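Local coordinates for uncharacterized protein (Bacteroides thetaiotaomicron, PDB 3KZT), which is of unknown function but belongs to the DUF3828 proteins and is probably a membrane-attached lipoprotein in its natural form, at residues I23-Y35 against I123-I136. Numbering follows the deposited sequence.
With SO4 (sulfate ion), chain E.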
loop_
_atom_site.group_PDB
_atom_site.type_symbol
_atom_site.label_atom_id
_atom_site.label_comp_id
_atom_site.label_asym_id
_atom_site.label_seq_id
_atom_site.Cartn_x
_atom_site.Cartn_y
_atom_site.Cartn_z
ATOM N N ILE A 23 10.833 -20.777 3.057
ATOM C CA ILE A 23 11.362 -19.808 4.038
ATOM C C ILE A 23 11.710 -18.465 3.379
ATOM O O ILE A 23 11.402 -17.401 3.932
ATOM C CB ILE A 23 12.589 -20.392 4.811
ATOM C CG1 ILE A 23 12.128 -21.511 5.765
ATOM C CG2 ILE A 23 13.301 -19.316 5.622
ATOM C CD1 ILE A 23 11.236 -21.033 6.889
ATOM N N GLU A 24 12.339 -18.525 2.197
ATOM C CA GLU A 24 12.662 -17.308 1.414
ATOM C C GLU A 24 11.411 -16.538 1.000
ATOM O O GLU A 24 11.398 -15.298 1.100
ATOM C CB GLU A 24 13.495 -17.647 0.183
ATOM C CG GLU A 24 14.950 -17.975 0.520
ATOM C CD GLU A 24 15.687 -18.694 -0.592
ATOM O OE1 GLU A 24 15.240 -18.648 -1.758
ATOM O OE2 GLU A 24 16.722 -19.306 -0.296
ATOM N N GLN A 25 10.362 -17.262 0.559
ATOM C CA GLN A 25 9.076 -16.629 0.204
ATOM C C GLN A 25 8.365 -16.022 1.397
ATOM O O GLN A 25 7.718 -14.982 1.246
ATOM C CB GLN A 25 8.128 -17.594 -0.535
ATOM C CG GLN A 25 8.570 -17.992 -1.949
ATOM C CD GLN A 25 8.665 -16.821 -2.940
ATOM O OE1 GLN A 25 8.105 -15.738 -2.724
ATOM N NE2 GLN A 25 9.388 -17.042 -4.025
ATOM N N GLU A 26 8.474 -16.669 2.574
ATOM C CA GLU A 26 7.949 -16.109 3.830
ATOM C C GLU A 26 8.666 -14.801 4.186
ATOM O O GLU A 26 8.015 -13.840 4.559
ATOM C CB GLU A 26 8.086 -17.108 5.005
ATOM C CG GLU A 26 7.188 -18.339 4.886
ATOM C CD GLU A 26 7.409 -19.387 5.975
ATOM O OE1 GLU A 26 8.153 -19.141 6.962
ATOM O OE2 GLU A 26 6.826 -20.468 5.839
ATOM N N ALA A 27 10.004 -14.793 4.059
ATOM C CA ALA A 27 10.834 -13.599 4.323
ATOM C C ALA A 27 10.491 -12.482 3.342
ATOM O O ALA A 27 10.300 -11.347 3.747
ATOM C CB ALA A 27 12.335 -13.943 4.234
ATOM N N ILE A 28 10.409 -12.833 2.054
ATOM C CA ILE A 28 9.981 -11.898 0.996
ATOM C C ILE A 28 8.596 -11.257 1.332
ATOM O O ILE A 28 8.467 -10.043 1.286
ATOM C CB ILE A 28 10.025 -12.590 -0.428
ATOM C CG1 ILE A 28 11.489 -12.720 -0.881
ATOM C CG2 ILE A 28 9.240 -11.791 -1.468
ATOM C CD1 ILE A 28 11.699 -13.585 -2.080
ATOM N N GLY A 29 7.620 -12.090 1.736
ATOM C CA GLY A 29 6.274 -11.638 2.159
ATOM C C GLY A 29 6.291 -10.587 3.272
ATOM O O GLY A 29 5.567 -9.604 3.204
HETATM N N MSE A 30 7.116 -10.803 4.281
HETATM C CA MSE A 30 7.292 -9.815 5.381
HETATM C C MSE A 30 7.901 -8.493 4.879
HETATM O O MSE A 30 7.432 -7.422 5.250
HETATM C CB MSE A 30 8.178 -10.390 6.491
HETATM C CG MSE A 30 8.485 -9.387 7.646
HETATM SE SE MSE A 30 9.982 -8.170 7.327
HETATM C CE MSE A 30 11.390 -9.535 7.202
ATOM N N ILE A 31 8.964 -8.599 4.069
ATOM C CA ILE A 31 9.652 -7.432 3.478
ATOM C C ILE A 31 8.670 -6.609 2.619
ATOM O O ILE A 31 8.605 -5.398 2.758
ATOM C CB ILE A 31 10.912 -7.848 2.648
ATOM C CG1 ILE A 31 11.998 -8.470 3.568
ATOM C CG2 ILE A 31 11.550 -6.603 1.949
ATOM C CD1 ILE A 31 13.114 -9.234 2.813
ATOM N N GLU A 32 7.907 -7.298 1.759
ATOM C CA GLU A 32 6.817 -6.667 0.968
ATOM C C GLU A 32 5.793 -5.928 1.831
ATOM O O GLU A 32 5.399 -4.812 1.488
ATOM C CB GLU A 32 6.076 -7.712 0.154
ATOM C CG GLU A 32 6.870 -8.217 -1.055
ATOM C CD GLU A 32 6.221 -9.400 -1.756
ATOM O OE1 GLU A 32 5.241 -9.961 -1.226
ATOM O OE2 GLU A 32 6.701 -9.765 -2.856
ATOM N N ASP A 33 5.371 -6.567 2.933
ATOM C CA ASP A 33 4.397 -5.959 3.894
ATOM C C ASP A 33 4.952 -4.726 4.553
ATOM O O ASP A 33 4.222 -3.751 4.736
ATOM C CB ASP A 33 4.001 -6.935 5.019
ATOM C CG ASP A 33 3.205 -8.138 4.531
ATOM O OD1 ASP A 33 2.764 -8.177 3.362
ATOM O OD2 ASP A 33 3.041 -9.061 5.337
ATOM N N PHE A 34 6.226 -4.787 4.962
ATOM C CA PHE A 34 6.896 -3.619 5.541
ATOM C C PHE A 34 6.904 -2.425 4.577
ATOM O O PHE A 34 6.472 -1.335 4.955
ATOM C CB PHE A 34 8.344 -3.930 5.980
ATOM C CG PHE A 34 9.130 -2.707 6.304
ATOM C CD1 PHE A 34 8.689 -1.827 7.299
ATOM C CD2 PHE A 34 10.299 -2.387 5.595
ATOM C CE1 PHE A 34 9.396 -0.661 7.588
ATOM C CE2 PHE A 34 11.018 -1.218 5.892
ATOM C CZ PHE A 34 10.562 -0.359 6.882
ATOM N N TYR A 35 7.396 -2.643 3.353
ATOM C CA TYR A 35 7.502 -1.556 2.350
ATOM C C TYR A 35 6.167 -0.970 1.905
ATOM O O TYR A 35 6.067 0.241 1.721
ATOM C CB TYR A 35 8.379 -1.965 1.138
ATOM C CG TYR A 35 9.840 -1.723 1.399
ATOM C CD1 TYR A 35 10.622 -2.668 2.068
ATOM C CD2 TYR A 35 10.442 -0.528 1.012
ATOM C CE1 TYR A 35 11.967 -2.437 2.337
ATOM C CE2 TYR A 35 11.780 -0.282 1.268
ATOM C CZ TYR A 35 12.548 -1.239 1.930
ATOM O OH TYR A 35 13.874 -1.013 2.190
ATOM N N ILE A 123 17.893 -1.693 -2.624
ATOM C CA ILE A 123 18.356 -1.756 -1.229
ATOM C C ILE A 123 18.572 -3.229 -0.786
ATOM O O ILE A 123 17.591 -4.003 -0.732
ATOM C CB ILE A 123 17.310 -1.099 -0.223
ATOM C CG1 ILE A 123 16.920 0.330 -0.652
ATOM C CG2 ILE A 123 17.872 -1.085 1.210
ATOM C CD1 ILE A 123 15.625 0.405 -1.460
ATOM N N PRO A 124 19.845 -3.632 -0.489
ATOM C CA PRO A 124 20.005 -4.945 0.135
ATOM C C PRO A 124 19.512 -4.862 1.593
ATOM O O PRO A 124 19.871 -3.894 2.299
ATOM C CB PRO A 124 21.527 -5.185 0.094
ATOM C CG PRO A 124 22.089 -4.093 -0.786
ATOM C CD PRO A 124 21.150 -2.976 -0.700
ATOM N N VAL A 125 18.666 -5.823 2.006
ATOM C CA VAL A 125 18.150 -5.900 3.386
ATOM C C VAL A 125 18.356 -7.328 3.928
ATOM O O VAL A 125 18.199 -8.309 3.178
ATOM C CB VAL A 125 16.655 -5.454 3.492
ATOM C CG1 VAL A 125 16.460 -4.083 2.841
ATOM C CG2 VAL A 125 15.694 -6.487 2.886
ATOM N N ARG A 126 18.732 -7.427 5.216
ATOM C CA ARG A 126 18.980 -8.700 5.886
ATOM C C ARG A 126 17.839 -8.993 6.870
ATOM O O ARG A 126 17.380 -8.085 7.569
ATOM C CB ARG A 126 20.310 -8.674 6.615
ATOM C CG ARG A 126 20.881 -10.060 6.838
ATOM C CD ARG A 126 22.192 -10.018 7.594
ATOM N NE ARG A 126 22.036 -9.911 9.047
ATOM C CZ ARG A 126 23.051 -9.782 9.921
ATOM N NH1 ARG A 126 24.343 -9.716 9.507
ATOM N NH2 ARG A 126 22.783 -9.706 11.235
ATOM N N VAL A 127 17.426 -10.272 6.931
ATOM C CA VAL A 127 16.267 -10.732 7.718
ATOM C C VAL A 127 16.688 -11.695 8.834
ATOM O O VAL A 127 17.514 -12.567 8.603
ATOM C CB VAL A 127 15.228 -11.468 6.795
ATOM C CG1 VAL A 127 14.109 -12.140 7.629
ATOM C CG2 VAL A 127 14.629 -10.497 5.797
ATOM N N VAL A 128 16.109 -11.526 10.032
ATOM C CA VAL A 128 16.311 -12.449 11.171
ATOM C C VAL A 128 14.933 -13.026 11.538
ATOM O O VAL A 128 13.910 -12.349 11.347
ATOM C CB VAL A 128 16.958 -11.731 12.413
ATOM C CG1 VAL A 128 16.030 -10.626 12.984
ATOM C CG2 VAL A 128 17.317 -12.741 13.499
ATOM N N ASN A 129 14.908 -14.277 12.000
ATOM C CA ASN A 129 13.682 -14.910 12.513
ATOM C C ASN A 129 13.825 -14.997 14.029
ATOM O O ASN A 129 14.766 -15.597 14.511
ATOM C CB ASN A 129 13.456 -16.292 11.905
ATOM C CG ASN A 129 12.035 -16.853 12.203
ATOM O OD1 ASN A 129 11.630 -16.998 13.353
ATOM N ND2 ASN A 129 11.307 -17.187 11.153
ATOM N N VAL A 130 12.895 -14.365 14.753
ATOM C CA VAL A 130 12.834 -14.417 16.220
ATOM C C VAL A 130 11.501 -15.085 16.587
ATOM O O VAL A 130 10.441 -14.493 16.360
ATOM C CB VAL A 130 12.915 -12.996 16.847
ATOM C CG1 VAL A 130 12.909 -13.087 18.365
ATOM C CG2 VAL A 130 14.157 -12.283 16.372
ATOM N N ASP A 131 11.576 -16.329 17.110
ATOM C CA ASP A 131 10.398 -17.133 17.578
ATOM C C ASP A 131 9.211 -17.185 16.570
ATOM O O ASP A 131 8.051 -17.009 16.939
ATOM C CB ASP A 131 9.944 -16.632 18.959
ATOM C CG ASP A 131 11.018 -16.798 20.019
ATOM O OD1 ASP A 131 11.426 -17.951 20.287
ATOM O OD2 ASP A 131 11.444 -15.777 20.603
ATOM N N GLY A 132 9.543 -17.394 15.297
ATOM C CA GLY A 132 8.556 -17.430 14.212
ATOM C C GLY A 132 8.273 -16.123 13.484
ATOM O O GLY A 132 7.709 -16.163 12.395
ATOM N N GLN A 133 8.648 -14.971 14.079
ATOM C CA GLN A 133 8.445 -13.635 13.468
ATOM C C GLN A 133 9.671 -13.215 12.676
ATOM O O GLN A 133 10.775 -13.262 13.202
ATOM C CB GLN A 133 8.211 -12.567 14.553
ATOM C CG GLN A 133 6.932 -12.734 15.347
ATOM C CD GLN A 133 5.710 -12.421 14.529
ATOM O OE1 GLN A 133 4.945 -13.328 14.170
ATOM N NE2 GLN A 133 5.530 -11.140 14.177
ATOM N N TYR A 134 9.462 -12.788 11.423
ATOM C CA TYR A 134 10.538 -12.270 10.564
ATOM C C TYR A 134 10.696 -10.755 10.783
ATOM O O TYR A 134 9.708 -10.033 10.865
ATOM C CB TYR A 134 10.252 -12.554 9.093
ATOM C CG TYR A 134 10.282 -14.019 8.748
ATOM C CD1 TYR A 134 11.492 -14.662 8.486
ATOM C CD2 TYR A 134 9.101 -14.774 8.678
ATOM C CE1 TYR A 134 11.536 -16.006 8.149
ATOM C CE2 TYR A 134 9.137 -16.131 8.347
ATOM C CZ TYR A 134 10.368 -16.735 8.082
ATOM O OH TYR A 134 10.445 -18.049 7.754
ATOM N N LEU A 135 11.946 -10.306 10.898
ATOM C CA LEU A 135 12.289 -8.894 11.125
ATOM C C LEU A 135 13.502 -8.559 10.291
ATOM O O LEU A 135 14.327 -9.428 10.049
ATOM C CB LEU A 135 12.617 -8.652 12.602
ATOM C CG LEU A 135 11.501 -8.863 13.628
ATOM C CD1 LEU A 135 12.054 -8.817 15.032
ATOM C CD2 LEU A 135 10.420 -7.821 13.445
ATOM N N ILE A 136 13.599 -7.302 9.837
ATOM C CA ILE A 136 14.758 -6.842 9.085
ATOM C C ILE A 136 15.768 -6.377 10.147
ATOM O O ILE A 136 15.438 -5.527 10.960
ATOM C CB ILE A 136 14.407 -5.692 8.103
ATOM C CG1 ILE A 136 13.384 -6.169 7.047
ATOM C CG2 ILE A 136 15.634 -5.222 7.403
ATOM C CD1 ILE A 136 12.845 -5.081 6.149
HETATM S S SO4 E . 26.337 -11.593 6.745
HETATM O O1 SO4 E . 26.422 -12.307 8.015
HETATM O O2 SO4 E . 25.443 -12.310 5.830
HETATM O O3 SO4 E . 27.672 -11.514 6.151
HETATM O O4 SO4 E . 25.833 -10.242 6.986
#
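Y134 lays one ring face against the helix backbone, over A27 CA and the E26 carbonyl carbon, while N129 ND2 of its own hairpin sits 3.2 Å above the opposite face of the Y134 ring. One face of the Y35 ring has F34 CE2 above it, offset toward the rim, and the I31 carbonyl oxygen lies in plane at its edge; the Y35 hydroxyl points between I123 and V125 to the I81 carbonyl oxygen. I136 CD1 meets the F34 ring obliquely, 3.7 Å from F34 CD2. On the far side of the sheet, R126 NH1 hydrogen-bonds, at the guanidinium edge, a sulfate probably from the crystallisation liquor that W104 also holds; R126 forms a salt bridge with D137.

Between the rings, selenomethionine M30 starts with CG anti to the backbone N (chi1 176°) and then bends twice, bringing CE 3.7 Å from V127 CG2 and close to Y134 CB and I136 CG1. I31 CD1 reaches V127 CG2 at 3.6 Å and meets V125 CG2 tip to tip. The result exemplifies a helix laid across one face of an antiparallel sheet, at 112° to strand 123-130.

The one hydrogen bond between the segments lies near the I23 end: Y134 OH donates to E26 OE1 (2.7 Å) on the anti side of a carboxylate turned 71° from the ring. With R22 on E26 OE2, this polar link joins strand 133-136 to the helix, while apolar contacts fill the buried part.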